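Local coordinates for oxidoreductase, NAD-binding/iron-sulfur cluster-binding protein (Nitratireductor pacificus pht-3B, PDB 6ZXU) that catalyses reductive dehalogenation of organohalide compounds, using a bound cobalamin and two iron-sulfur clusters, at residues 123-128 against 143-148; 422-427 against 519-524; 430-435 against 596-601; 560-565 against 677-682. All coordinates share one frame; numbering follows the deposited sequence.

Contact 1 (123-128 against 143-148); sequences GICRLD and ALVFAV
Gly-123 and Val-145 hold each other by both backbone groups: N of Gly-123 donates to O of Val-145 at 2.8 Å, and N of Val-145 returns a bond of 2.8 Å to O of Gly-123. Both are nearly straight, as expected of a hydrogen-bonded pair in an antiparallel sheet, here formed by the edge strand 121-126 and its neighbour 142-149. Cys-125 and Ala-143 repeat the pattern two residues on. Between them Ile-124 and Leu-144 form the non-hydrogen-bonded pair, where CA of Ile-124 approaches O of Ala-143 at 3.2 Å in a CA-H...O contact.

The branched aliphatic pair suits its buried face, which Leu-183 of helix 168-190 helps to cover. CG of Leu-144 stands anti to its backbone N (chi1 -178°), and from there CD1 reaches CG1 of Ile-124 at 3.7 Å, the two side chains crossing at a slant. Helix 206-212 packs on the other face through Leu-209, which touches Cys-125, Leu-127 and Val-145. Ala-143 is small enough to sit among larger neighbours there: its CB lies 4.1 Å from SG of Cys-125 and 4.2 Å from CD2 of Leu-127.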
loop_
_atom_site.group_PDB
_atom_site.type_symbol
_atom_site.label_atom_id
_atom_site.label_comp_id
_atom_site.label_asym_id
_atom_site.label_seq_id
_atom_site.Cartn_x
_atom_site.Cartn_y
_atom_site.Cartn_z
ATOM N N GLY A 123 4.223 10.895 -19.190
ATOM C CA GLY A 123 5.081 11.562 -20.129
ATOM C C GLY A 123 5.347 12.984 -19.688
ATOM O O GLY A 123 4.739 13.496 -18.758
ATOM N N ILE A 124 6.293 13.613 -20.340
ATOM C CA ILE A 124 6.683 14.995 -19.999
ATOM C C ILE A 124 6.712 15.851 -21.270
ATOM O O ILE A 124 7.132 15.384 -22.349
ATOM C CB ILE A 124 8.084 15.005 -19.362
ATOM C CG1 ILE A 124 7.995 14.446 -17.961
ATOM C CG2 ILE A 124 8.652 16.436 -19.279
ATOM C CD1 ILE A 124 9.293 14.006 -17.394
ATOM N N CYS A 125 6.206 17.062 -21.164
ATOM C CA CYS A 125 6.322 18.030 -22.248
ATOM C C CYS A 125 6.683 19.408 -21.732
ATOM O O CYS A 125 6.606 19.687 -20.515
ATOM C CB CYS A 125 5.059 18.103 -23.079
ATOM S SG CYS A 125 3.605 18.705 -22.287
ATOM N N ARG A 126 7.110 20.263 -22.673
ATOM C CA ARG A 126 7.328 21.680 -22.438
ATOM C C ARG A 126 6.001 22.419 -22.510
ATOM O O ARG A 126 5.069 22.081 -23.297
ATOM C CB ARG A 126 8.411 22.216 -23.453
ATOM N N LEU A 127 5.871 23.427 -21.641
ATOM C CA LEU A 127 4.710 24.351 -21.726
ATOM C C LEU A 127 5.063 25.573 -22.618
ATOM O O LEU A 127 6.214 26.082 -22.543
ATOM C CB LEU A 127 4.387 24.899 -20.339
ATOM C CG LEU A 127 3.794 23.960 -19.294
ATOM C CD1 LEU A 127 3.859 24.653 -17.912
ATOM C CD2 LEU A 127 2.337 23.580 -19.674
ATOM N N ASP A 128 4.139 26.004 -23.457
ATOM C CA ASP A 128 4.417 27.191 -24.284
ATOM C C ASP A 128 3.746 28.439 -23.661
ATOM O O ASP A 128 3.095 28.340 -22.579
ATOM C CB ASP A 128 4.071 26.977 -25.770
ATOM C CG ASP A 128 2.632 26.644 -25.984
ATOM O OD1 ASP A 128 1.783 27.219 -25.230
ATOM O OD2 ASP A 128 2.357 25.821 -26.912
ATOM N N ALA A 143 5.615 20.272 -17.944
ATOM C CA ALA A 143 4.509 19.553 -17.466
ATOM C C ALA A 143 4.868 18.034 -17.409
ATOM O O ALA A 143 5.343 17.446 -18.388
ATOM C CB ALA A 143 3.311 19.771 -18.311
ATOM N N LEU A 144 4.685 17.446 -16.222
ATOM C CA LEU A 144 4.526 15.984 -16.057
ATOM C C LEU A 144 3.089 15.617 -16.245
ATOM O O LEU A 144 2.252 16.077 -15.510
ATOM C CB LEU A 144 4.991 15.562 -14.698
ATOM C CG LEU A 144 4.908 14.063 -14.444
ATOM C CD1 LEU A 144 6.128 13.374 -14.918
ATOM C CD2 LEU A 144 4.827 13.891 -12.948
ATOM N N VAL A 145 2.803 14.773 -17.267
ATOM C CA VAL A 145 1.459 14.417 -17.606
ATOM C C VAL A 145 1.330 12.917 -17.340
ATOM O O VAL A 145 2.244 12.152 -17.659
ATOM C CB VAL A 145 1.138 14.692 -19.079
ATOM C CG1 VAL A 145 -0.325 14.538 -19.362
ATOM C CG2 VAL A 145 1.589 16.113 -19.458
ATOM N N PHE A 146 0.240 12.521 -16.717
ATOM C CA PHE A 146 -0.004 11.108 -16.436
ATOM C C PHE A 146 -1.437 10.757 -16.610
ATOM O O PHE A 146 -2.319 11.597 -16.471
ATOM C CB PHE A 146 0.507 10.707 -15.092
ATOM C CG PHE A 146 -0.177 11.414 -13.975
ATOM C CD1 PHE A 146 -1.411 10.921 -13.507
ATOM C CD2 PHE A 146 0.397 12.493 -13.360
ATOM C CE1 PHE A 146 -2.026 11.538 -12.444
ATOM C CE2 PHE A 146 -0.270 13.166 -12.320
ATOM C CZ PHE A 146 -1.502 12.698 -11.878
ATOM N N ALA A 147 -1.690 9.498 -16.969
ATOM C CA ALA A 147 -3.040 8.964 -17.166
ATOM C C ALA A 147 -3.226 7.865 -16.112
ATOM O O ALA A 147 -2.298 7.130 -15.742
ATOM C CB ALA A 147 -3.257 8.391 -18.532
ATOM N N VAL A 148 -4.422 7.777 -15.625
ATOM C CA VAL A 148 -4.836 6.610 -14.841
ATOM C C VAL A 148 -5.941 5.922 -15.611
ATOM O O VAL A 148 -6.967 6.529 -15.930
ATOM C CB VAL A 148 -5.292 7.048 -13.400
ATOM C CG1 VAL A 148 -5.959 5.885 -12.623
ATOM C CG2 VAL A 148 -4.132 7.591 -12.646
#

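Contact 2 (422-427 against 519-524)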
loop_
_atom_site.group_PDB
_atom_site.type_symbol
_atom_site.label_atom_id
_atom_site.label_comp_id
_atom_site.label_asym_id
_atom_site.label_seq_id
_atom_site.Cartn_x
_atom_site.Cartn_y
_atom_site.Cartn_z
ATOM N N TYR A 422 -18.880 -5.981 11.679
ATOM C CA TYR A 422 -18.039 -6.577 10.663
ATOM C C TYR A 422 -16.801 -5.732 10.390
ATOM O O TYR A 422 -16.811 -4.536 10.589
ATOM C CB TYR A 422 -18.801 -6.750 9.347
ATOM C CG TYR A 422 -20.003 -7.628 9.426
ATOM C CD1 TYR A 422 -19.857 -9.017 9.434
ATOM C CD2 TYR A 422 -21.282 -7.080 9.655
ATOM C CE1 TYR A 422 -20.939 -9.850 9.580
ATOM C CE2 TYR A 422 -22.371 -7.903 9.812
ATOM C CZ TYR A 422 -22.190 -9.262 9.760
ATOM O OH TYR A 422 -23.234 -10.094 9.884
ATOM N N ALA A 423 -15.750 -6.397 9.934
ATOM C CA ALA A 423 -14.497 -5.736 9.518
ATOM C C ALA A 423 -14.255 -6.103 8.080
ATOM O O ALA A 423 -14.278 -7.290 7.710
ATOM C CB ALA A 423 -13.314 -6.199 10.361
ATOM N N VAL A 424 -14.142 -5.095 7.243
ATOM C CA VAL A 424 -13.707 -5.264 5.859
ATOM C C VAL A 424 -12.210 -4.909 5.828
ATOM O O VAL A 424 -11.790 -3.851 6.242
ATOM C CB VAL A 424 -14.468 -4.371 4.902
ATOM C CG1 VAL A 424 -14.031 -4.629 3.440
ATOM C CG2 VAL A 424 -15.956 -4.644 5.091
ATOM N N VAL A 425 -11.408 -5.901 5.439
ATOM C CA VAL A 425 -9.972 -5.818 5.476
ATOM C C VAL A 425 -9.475 -5.815 4.034
ATOM O O VAL A 425 -9.810 -6.683 3.213
ATOM C CB VAL A 425 -9.364 -7.028 6.189
ATOM C CG1 VAL A 425 -7.874 -6.854 6.405
ATOM C CG2 VAL A 425 -10.056 -7.217 7.516
ATOM N N MET A 426 -8.613 -4.848 3.744
ATOM C CA MET A 426 -8.005 -4.747 2.407
ATOM C C MET A 426 -6.516 -4.639 2.513
ATOM O O MET A 426 -6.003 -4.065 3.446
ATOM C CB MET A 426 -8.566 -3.602 1.664
ATOM C CG MET A 426 -10.004 -3.866 1.374
ATOM S SD MET A 426 -10.942 -2.507 0.692
ATOM C CE MET A 426 -10.897 -1.389 2.116
ATOM N N LEU A 427 -5.827 -5.313 1.610
ATOM C CA LEU A 427 -4.367 -5.287 1.530
ATOM C C LEU A 427 -3.944 -4.465 0.301
ATOM O O LEU A 427 -4.499 -4.635 -0.767
ATOM C CB LEU A 427 -3.801 -6.639 1.488
ATOM C CG LEU A 427 -4.078 -7.673 2.568
ATOM C CD1 LEU A 427 -3.233 -8.953 2.234
ATOM C CD2 LEU A 427 -3.705 -7.172 3.935
ATOM N N PHE A 519 -11.946 -1.142 7.446
ATOM C CA PHE A 519 -13.085 -0.382 7.904
ATOM C C PHE A 519 -14.094 -1.307 8.491
ATOM O O PHE A 519 -14.320 -2.398 7.979
ATOM C CB PHE A 519 -13.738 0.560 6.869
ATOM C CG PHE A 519 -14.538 -0.110 5.840
ATOM C CD1 PHE A 519 -13.948 -0.501 4.624
ATOM C CD2 PHE A 519 -15.921 -0.228 5.984
ATOM C CE1 PHE A 519 -14.701 -1.084 3.637
ATOM C CE2 PHE A 519 -16.668 -0.846 4.987
ATOM C CZ PHE A 519 -16.061 -1.274 3.834
ATOM N N THR A 520 -14.654 -0.864 9.614
ATOM C CA THR A 520 -15.718 -1.616 10.282
ATOM C C THR A 520 -17.075 -1.103 9.820
ATOM O O THR A 520 -17.199 0.050 9.417
ATOM C CB THR A 520 -15.571 -1.556 11.778
ATOM O OG1 THR A 520 -15.468 -0.204 12.230
ATOM C CG2 THR A 520 -14.269 -2.330 12.197
ATOM N N THR A 521 -18.069 -1.967 9.874
ATOM C CA THR A 521 -19.395 -1.627 9.446
ATOM C C THR A 521 -20.435 -2.533 10.062
ATOM O O THR A 521 -20.152 -3.631 10.477
ATOM C CB THR A 521 -19.495 -1.632 7.908
ATOM O OG1 THR A 521 -20.770 -1.124 7.461
ATOM C CG2 THR A 521 -19.213 -2.966 7.269
ATOM N N ASP A 522 -21.709 -2.081 9.969
ATOM C CA ASP A 522 -22.886 -2.928 10.259
ATOM C C ASP A 522 -23.552 -3.540 9.043
ATOM O O ASP A 522 -24.453 -4.373 9.197
ATOM C CB ASP A 522 -23.928 -2.120 11.085
ATOM C CG ASP A 522 -23.444 -1.821 12.482
ATOM O OD1 ASP A 522 -22.670 -2.681 13.088
ATOM O OD2 ASP A 522 -23.809 -0.695 12.949
ATOM N N LEU A 523 -23.103 -3.231 7.821
ATOM C CA LEU A 523 -23.668 -3.883 6.654
ATOM C C LEU A 523 -23.567 -5.374 6.724
ATOM O O LEU A 523 -22.489 -5.920 6.864
ATOM C CB LEU A 523 -22.985 -3.406 5.399
ATOM C CG LEU A 523 -23.482 -3.986 4.112
ATOM C CD1 LEU A 523 -24.863 -3.407 3.806
ATOM C CD2 LEU A 523 -22.516 -3.702 2.964
ATOM N N PRO A 524 -24.691 -6.099 6.660
ATOM C CA PRO A 524 -24.622 -7.586 6.745
ATOM C C PRO A 524 -23.942 -8.228 5.559
ATOM O O PRO A 524 -24.353 -7.983 4.420
ATOM C CB PRO A 524 -26.128 -8.037 6.834
ATOM C CG PRO A 524 -26.801 -6.827 7.368
ATOM C CD PRO A 524 -26.077 -5.616 6.786
#
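Tyr-422 to Val-424 and Phe-519 to Thr-521 pair as antiparallel strands in the sheet beside the cobalamin pocket, Thr-520 lying about 4 Å, side chain to side chain, from the cobalamin-binding Val-484. Two hydrogen-bonded pairs frame the contact. N of Val-424 donates to O of Phe-519 at 2.8 Å, and N of Tyr-422 to O of Thr-521 at 2.9 Å; each bond has its reciprocal partner. Between them Ala-423 and Thr-520 form the non-hydrogen-bonded pair, with CA of Ala-423 4.4 Å from CA of Thr-520. OG1 of Thr-520 turns to His-420 and His-477.

These strands, 422-429 and 514-521, are the inner two of four, flanked by 394-399 and 474-477. On the face carrying Val-424 and Phe-519, the valine lies over one face of the aromatic ring in a CH-pi contact, its CB 3.8 Å from the ring centroid and 23° off the normal. Phe-519 achieves this by placing CG between its backbone N and carbonyl carbon (chi1 74°), which lays the ring alongside the valine. Met-426, flexible enough to bend at chi3, brings CE to the ring edge, 4.0 Å from CD1 of Phe-519; Met-463 of helix 445-469 touches both residues. Past the strand end, OG1 of Thr-521 accepts from N of Leu-523 in an ST turn, and O of Leu-523 comes 3.3 Å from CD2 of Tyr-422.

Contact 3 (430-435 against 596-601). With NA (sodium ion), chain G; SF4 (iron/sulfur cluster), chain D.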
loop_
_atom_site.group_PDB
_atom_site.type_symbol
_atom_site.label_atom_id
_atom_site.label_comp_id
_atom_site.label_asym_id
_atom_site.label_seq_id
_atom_site.Cartn_x
_atom_site.Cartn_y
_atom_site.Cartn_z
ATOM N N GLN A 430 2.863 -3.194 -1.080
ATOM C CA GLN A 430 3.850 -2.135 -0.892
ATOM C C GLN A 430 4.772 -1.867 -2.122
ATOM O O GLN A 430 5.336 -0.759 -2.195
ATOM C CB GLN A 430 4.730 -2.362 0.297
ATOM C CG GLN A 430 4.023 -2.036 1.606
ATOM C CD GLN A 430 5.002 -1.671 2.739
ATOM O OE1 GLN A 430 5.970 -0.958 2.544
ATOM N NE2 GLN A 430 4.702 -2.187 3.941
ATOM N N GLY A 431 4.884 -2.834 -3.004
ATOM C CA GLY A 431 5.592 -2.651 -4.255
ATOM C C GLY A 431 6.862 -3.482 -4.363
ATOM O O GLY A 431 7.886 -3.067 -3.821
ATOM N N TYR A 432 6.824 -4.553 -5.153
ATOM C CA TYR A 432 7.958 -5.414 -5.325
ATOM C C TYR A 432 9.183 -4.708 -5.936
ATOM O O TYR A 432 10.306 -4.847 -5.435
ATOM C CB TYR A 432 7.606 -6.672 -6.135
ATOM C CG TYR A 432 8.827 -7.575 -6.369
ATOM C CD1 TYR A 432 9.343 -8.356 -5.377
ATOM C CD2 TYR A 432 9.501 -7.561 -7.575
ATOM C CE1 TYR A 432 10.406 -9.154 -5.581
ATOM C CE2 TYR A 432 10.618 -8.312 -7.760
ATOM C CZ TYR A 432 11.046 -9.146 -6.774
ATOM O OH TYR A 432 12.172 -9.903 -7.006
ATOM N N GLU A 433 8.952 -3.906 -6.971
ATOM C CA GLU A 433 10.087 -3.453 -7.811
ATOM C C GLU A 433 10.871 -2.346 -7.091
ATOM O O GLU A 433 12.098 -2.388 -7.117
ATOM C CB GLU A 433 9.623 -2.953 -9.157
ATOM C CG GLU A 433 9.350 -4.122 -10.130
ATOM C CD GLU A 433 7.999 -4.887 -9.909
ATOM O OE1 GLU A 433 7.769 -5.982 -10.581
ATOM O OE2 GLU A 433 7.178 -4.403 -9.036
ATOM N N THR A 434 10.195 -1.497 -6.348
ATOM C CA THR A 434 10.889 -0.522 -5.552
ATOM C C THR A 434 11.693 -1.199 -4.424
ATOM O O THR A 434 12.857 -0.898 -4.185
ATOM C CB THR A 434 9.949 0.523 -4.980
ATOM O OG1 THR A 434 9.450 1.321 -6.039
ATOM C CG2 THR A 434 10.639 1.439 -3.999
ATOM N N MET A 435 11.095 -2.177 -3.749
ATOM C CA MET A 435 11.780 -2.837 -2.684
ATOM C C MET A 435 13.007 -3.590 -3.169
ATOM O O MET A 435 13.962 -3.778 -2.386
ATOM C CB MET A 435 10.795 -3.791 -1.918
ATOM C CG MET A 435 11.068 -3.925 -0.455
ATOM S SD MET A 435 9.681 -4.870 0.398
ATOM C CE MET A 435 8.317 -3.687 0.313
ATOM N N PRO A 596 11.590 -15.100 1.488
ATOM C CA PRO A 596 11.462 -15.843 0.239
ATOM C C PRO A 596 10.126 -15.683 -0.470
ATOM O O PRO A 596 10.082 -15.737 -1.701
ATOM C CB PRO A 596 11.655 -17.302 0.654
ATOM C CG PRO A 596 12.462 -17.205 1.875
ATOM C CD PRO A 596 11.986 -15.975 2.589
ATOM N N TRP A 597 9.057 -15.465 0.246
ATOM C CA TRP A 597 7.726 -15.254 -0.349
ATOM C C TRP A 597 7.546 -13.895 -1.016
ATOM O O TRP A 597 6.540 -13.674 -1.698
ATOM C CB TRP A 597 6.636 -15.434 0.685
ATOM C CG TRP A 597 6.530 -16.855 1.225
ATOM C CD1 TRP A 597 7.234 -17.359 2.230
ATOM C CD2 TRP A 597 5.614 -17.877 0.799
ATOM N NE1 TRP A 597 6.827 -18.637 2.501
ATOM C CE2 TRP A 597 5.856 -19.007 1.615
ATOM C CE3 TRP A 597 4.585 -17.951 -0.161
ATOM C CZ2 TRP A 597 5.120 -20.149 1.526
ATOM C CZ3 TRP A 597 3.873 -19.115 -0.272
ATOM C CH2 TRP A 597 4.169 -20.219 0.542
ATOM N N ASN A 598 8.486 -12.995 -0.809
ATOM C CA ASN A 598 8.522 -11.763 -1.528
ATOM C C ASN A 598 9.164 -12.023 -2.875
ATOM O O ASN A 598 10.390 -12.108 -2.971
ATOM C CB ASN A 598 9.247 -10.669 -0.681
ATOM C CG ASN A 598 9.440 -9.335 -1.483
ATOM O OD1 ASN A 598 8.579 -8.905 -2.238
ATOM N ND2 ASN A 598 10.650 -8.806 -1.435
ATOM N N ARG A 599 8.366 -12.170 -3.914
ATOM C CA ARG A 599 8.847 -12.554 -5.235
ATOM C C ARG A 599 8.213 -11.766 -6.326
ATOM O O ARG A 599 7.140 -11.209 -6.152
ATOM C CB ARG A 599 8.415 -13.973 -5.580
ATOM C CG ARG A 599 8.876 -14.980 -4.632
ATOM C CD ARG A 599 8.714 -16.346 -5.235
ATOM N NE ARG A 599 9.519 -17.271 -4.456
ATOM C CZ ARG A 599 9.007 -17.988 -3.476
ATOM N NH1 ARG A 599 7.734 -17.879 -3.191
ATOM N NH2 ARG A 599 9.804 -18.822 -2.792
ATOM N N GLU A 600 8.871 -11.798 -7.508
ATOM C CA GLU A 600 8.334 -11.167 -8.682
ATOM C C GLU A 600 7.048 -11.879 -9.161
ATOM O O GLU A 600 6.899 -13.092 -9.020
ATOM C CB GLU A 600 9.408 -11.101 -9.823
ATOM C CG GLU A 600 9.067 -9.990 -10.839
ATOM C CD GLU A 600 10.009 -9.922 -12.062
ATOM O OE1 GLU A 600 11.119 -10.470 -12.008
ATOM O OE2 GLU A 600 9.616 -9.318 -13.086
ATOM N N ASP A 601 6.158 -11.124 -9.796
ATOM C CA ASP A 601 4.862 -11.664 -10.357
ATOM C C ASP A 601 5.048 -12.263 -11.793
ATOM O O ASP A 601 4.524 -11.735 -12.781
ATOM C CB ASP A 601 3.805 -10.532 -10.303
ATOM C CG ASP A 601 2.375 -10.973 -10.698
ATOM O OD1 ASP A 601 1.966 -12.159 -10.406
ATOM O OD2 ASP A 601 1.686 -10.106 -11.331
HETATM NA NA NA G . 12.649 -12.722 -1.988
HETATM FE FE1 SF4 D . 10.687 -15.190 7.943
HETATM FE FE2 SF4 D . 11.306 -17.253 6.148
HETATM FE FE3 SF4 D . 9.494 -15.376 5.440
HETATM FE FE4 SF4 D . 8.798 -17.143 7.398
HETATM S S1 SF4 D . 9.324 -17.548 5.220
HETATM S S2 SF4 D . 8.511 -14.973 7.440
HETATM S S3 SF4 D . 10.827 -17.335 8.346
HETATM S S4 SF4 D . 11.679 -15.136 5.925
HETATM O O HOH W 1 11.184 -13.167 -7.706
HETATM O O HOH W 2 11.688 -6.968 -3.106
HETATM O O HOH W 3 13.266 -9.779 -9.596
HETATM O O HOH W 4 6.258 -8.332 -9.761
HETATM O O HOH W 5 12.414 -14.732 -3.119
HETATM O O HOH W 6 14.283 -13.471 -0.595
HETATM O O HOH W 7 13.786 -10.530 -2.123
#
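Tyr-432 points its CB toward segment 596-601, and with CG anti to the backbone N (chi1 178°) the ring lies against the Arg-599 to Glu-600 peptide. The ring turns its edge at CD1 to OD1 of Asn-598, 3.3 Å away and near the ring plane; that oxygen is hydrogen-bonded to Arg-513. CE1 lies 3.5 Å from C of Arg-599 and CZ 3.5 Å from N of Glu-600, both on the same ring face, while CE2 meets CB of Glu-600 at 3.7 Å. At the tip, OH shares a hydrogen bond of 2.8 Å with a water, which has a weak bond, as donor, to OE1 of Glu-600. Tyrosine thus supplies a flat apolar cover and a polar end; an alanine here would probably leave the peptide without that cover and the water without its phenolic partner.

The Glu-600 carboxylate is held by Arg-29, Ser-32 and N of Asn-33, and the salt bridge to Arg-29 probably eases the closeness of the Glu-433 carboxylate. Backbone O of Asn-598 binds the sodium ion at 2.5 Å, with three waters and O of Cys-595. CD of Pro-596 lies 3.5 Å from S4 of an iron-sulfur cluster. The contact sets the first turn of helix 432-437, which follows strand 422-429, on the loop joining helices 590-594 and 603-614, while Met-435 packs on Met-592 of helix 590-594 and Gln-448 of helix 445-469.

Contact 4 (560-565 against 677-682); sequences VMFNGY and LAMYPP
Phe-562 turns the rim of its ring to segment 677-682: O of Tyr-680 and the end of Met-679 lie at the edge, near the ring plane, and Pro-681 N comes obliquely to CE2 of Phe-562 at 3.5 Å. The sulfur makes a Met-aromatic contact, SD of Met-679 standing 5.3 Å from the ring centroid and 84° off the normal. Lys-569 adds a cation-pi interaction. The other flat ring, Tyr-565, has O of Phe-562 over the centre of one face, 3.2 Å above its plane.

Met-679 suits the join because its chain bends at chi3 (44°): CE meets CG2 of Val-560 tip to tip at 3.6 Å and CD2 of Phe-562 at 3.8 Å. Beyond it, the rigid ring of Pro-682 crosses the Asn-563 amide, CD lying 3.6 Å from CG of the asparagine, whose OD1 accepts from N of Gln-309. Replacing Phe-562 by a serine would probably leave Met-679 and Pro-681 without their packing surface and Lys-569 without its aromatic partner. Asn-563 and Gly-564, both at positive phi, occupy the corners of a type I' turn, the classic Asn-Gly link of a tight beta hairpin, which ends at Tyr-565, whose OH hydrogen-bonds the cobalamin.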
loop_
_atom_site.group_PDB
_atom_site.type_symbol
_atom_site.label_atom_id
_atom_site.label_comp_id
_atom_site.label_asym_id
_atom_site.label_seq_id
_atom_site.Cartn_x
_atom_site.Cartn_y
_atom_site.Cartn_z
ATOM N N VAL A 560 5.413 -18.964 20.804
ATOM C CA VAL A 560 5.033 -18.867 22.193
ATOM C C VAL A 560 3.556 -18.432 22.280
ATOM O O VAL A 560 2.949 -17.961 21.298
ATOM C CB VAL A 560 5.899 -17.856 22.993
ATOM C CG1 VAL A 560 7.345 -18.310 23.044
ATOM C CG2 VAL A 560 5.852 -16.439 22.427
ATOM N N MET A 561 2.991 -18.607 23.466
ATOM C CA MET A 561 1.687 -18.009 23.754
ATOM C C MET A 561 1.928 -16.581 24.226
ATOM O O MET A 561 2.852 -16.319 24.999
ATOM C CB MET A 561 0.963 -18.842 24.879
ATOM C CG MET A 561 0.562 -20.252 24.487
ATOM S SD MET A 561 -0.301 -20.397 22.920
ATOM C CE MET A 561 -1.839 -19.576 23.301
ATOM N N PHE A 562 1.059 -15.700 23.795
ATOM C CA PHE A 562 1.140 -14.279 24.102
ATOM C C PHE A 562 -0.300 -13.787 24.130
ATOM O O PHE A 562 -0.965 -13.854 23.130
ATOM C CB PHE A 562 1.958 -13.556 22.961
ATOM C CG PHE A 562 2.050 -12.063 23.090
ATOM C CD1 PHE A 562 1.106 -11.208 22.502
ATOM C CD2 PHE A 562 3.069 -11.491 23.817
ATOM C CE1 PHE A 562 1.172 -9.873 22.696
ATOM C CE2 PHE A 562 3.125 -10.135 24.019
ATOM C CZ PHE A 562 2.181 -9.320 23.422
ATOM N N ASN A 563 -0.759 -13.301 25.294
ATOM C CA ASN A 563 -2.064 -12.676 25.468
ATOM C C ASN A 563 -3.125 -13.520 24.832
ATOM O O ASN A 563 -4.013 -13.015 24.133
ATOM C CB ASN A 563 -2.102 -11.261 24.903
ATOM C CG ASN A 563 -3.397 -10.496 25.266
ATOM O OD1 ASN A 563 -4.050 -10.787 26.260
ATOM N ND2 ASN A 563 -3.720 -9.534 24.496
ATOM N N GLY A 564 -3.087 -14.846 25.105
ATOM C CA GLY A 564 -4.118 -15.729 24.619
ATOM C C GLY A 564 -4.016 -16.325 23.253
ATOM O O GLY A 564 -4.921 -16.991 22.807
ATOM N N TYR A 565 -2.947 -16.036 22.497
ATOM C CA TYR A 565 -2.775 -16.602 21.169
ATOM C C TYR A 565 -1.335 -17.000 20.916
ATOM O O TYR A 565 -0.435 -16.474 21.465
ATOM C CB TYR A 565 -3.309 -15.664 20.054
ATOM C CG TYR A 565 -2.762 -14.246 20.148
ATOM C CD1 TYR A 565 -3.402 -13.276 20.891
ATOM C CD2 TYR A 565 -1.649 -13.917 19.509
ATOM C CE1 TYR A 565 -2.884 -12.018 21.030
ATOM C CE2 TYR A 565 -1.129 -12.668 19.584
ATOM C CZ TYR A 565 -1.746 -11.709 20.322
ATOM O OH TYR A 565 -1.220 -10.460 20.403
ATOM N N LEU A 677 14.643 -12.361 23.790
ATOM C CA LEU A 677 13.851 -11.225 23.446
ATOM C C LEU A 677 12.920 -10.845 24.634
ATOM O O LEU A 677 12.641 -11.660 25.502
ATOM C CB LEU A 677 13.034 -11.538 22.147
ATOM C CG LEU A 677 13.874 -11.932 20.912
ATOM C CD1 LEU A 677 12.943 -12.267 19.797
ATOM C CD2 LEU A 677 14.843 -10.815 20.427
ATOM N N ALA A 678 12.453 -9.596 24.620
ATOM C CA ALA A 678 11.498 -9.097 25.596
ATOM C C ALA A 678 10.105 -9.047 24.943
ATOM O O ALA A 678 9.992 -8.783 23.724
ATOM C CB ALA A 678 11.887 -7.728 26.070
ATOM N N MET A 679 9.082 -9.420 25.675
ATOM C CA MET A 679 7.704 -9.320 25.192
ATOM C C MET A 679 6.894 -8.441 26.140
ATOM O O MET A 679 7.197 -8.374 27.312
ATOM C CB MET A 679 7.038 -10.674 25.034
ATOM C CG MET A 679 6.987 -11.487 26.271
ATOM S SD MET A 679 5.860 -12.865 26.263
ATOM C CE MET A 679 6.053 -13.693 24.691
ATOM N N TYR A 680 5.859 -7.823 25.631
ATOM C CA TYR A 680 5.108 -6.872 26.418
ATOM C C TYR A 680 3.622 -7.177 26.266
ATOM O O TYR A 680 2.895 -6.445 25.586
ATOM C CB TYR A 680 5.436 -5.458 26.017
ATOM C CG TYR A 680 6.869 -5.121 26.259
ATOM C CD1 TYR A 680 7.330 -4.844 27.512
ATOM C CD2 TYR A 680 7.800 -5.222 25.239
ATOM C CE1 TYR A 680 8.669 -4.595 27.768
ATOM C CE2 TYR A 680 9.164 -5.034 25.482
ATOM C CZ TYR A 680 9.582 -4.713 26.780
ATOM O OH TYR A 680 10.958 -4.454 27.021
ATOM N N PRO A 681 3.163 -8.247 26.953
ATOM C CA PRO A 681 1.736 -8.513 26.966
ATOM C C PRO A 681 1.058 -7.481 27.850
ATOM O O PRO A 681 1.737 -6.704 28.479
ATOM C CB PRO A 681 1.655 -9.919 27.551
ATOM C CG PRO A 681 2.873 -10.024 28.394
ATOM C CD PRO A 681 3.919 -9.231 27.727
ATOM N N PRO A 682 -0.300 -7.489 27.917
ATOM C CA PRO A 682 -0.998 -6.481 28.722
ATOM C C PRO A 682 -0.444 -6.166 30.109
ATOM O O PRO A 682 -0.435 -4.996 30.513
ATOM C CB PRO A 682 -2.418 -7.025 28.779
ATOM C CG PRO A 682 -2.560 -7.630 27.412
ATOM C CD PRO A 682 -1.258 -8.300 27.147
#

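Contacts 1 and 2 lie in separate four-stranded antiparallel sheets with the same strand order, 1-2-4-3, their centres about 38 Å apart. Contact 1 lies away from the cofactor sites, whereas contact 2 lies beside the cobalamin pocket, and its strand 422-429 is followed in the chain by Gln-430 of that pocket and helix 432-437, so contacts 2 and 3 adjoin in the sequence although their centres are about 27 Å apart. Contact 3 and contact 4, about 30 Å apart between centres, each include residues of the cobalamin pocket, Gln-430 in one and Phe-562 with Tyr-565 in the other. Contact 3 also borders an iron-sulfur cluster. Contacts 1 and 4 lie on opposite sides of the chain's centre, about 52 Å apart between contact centres.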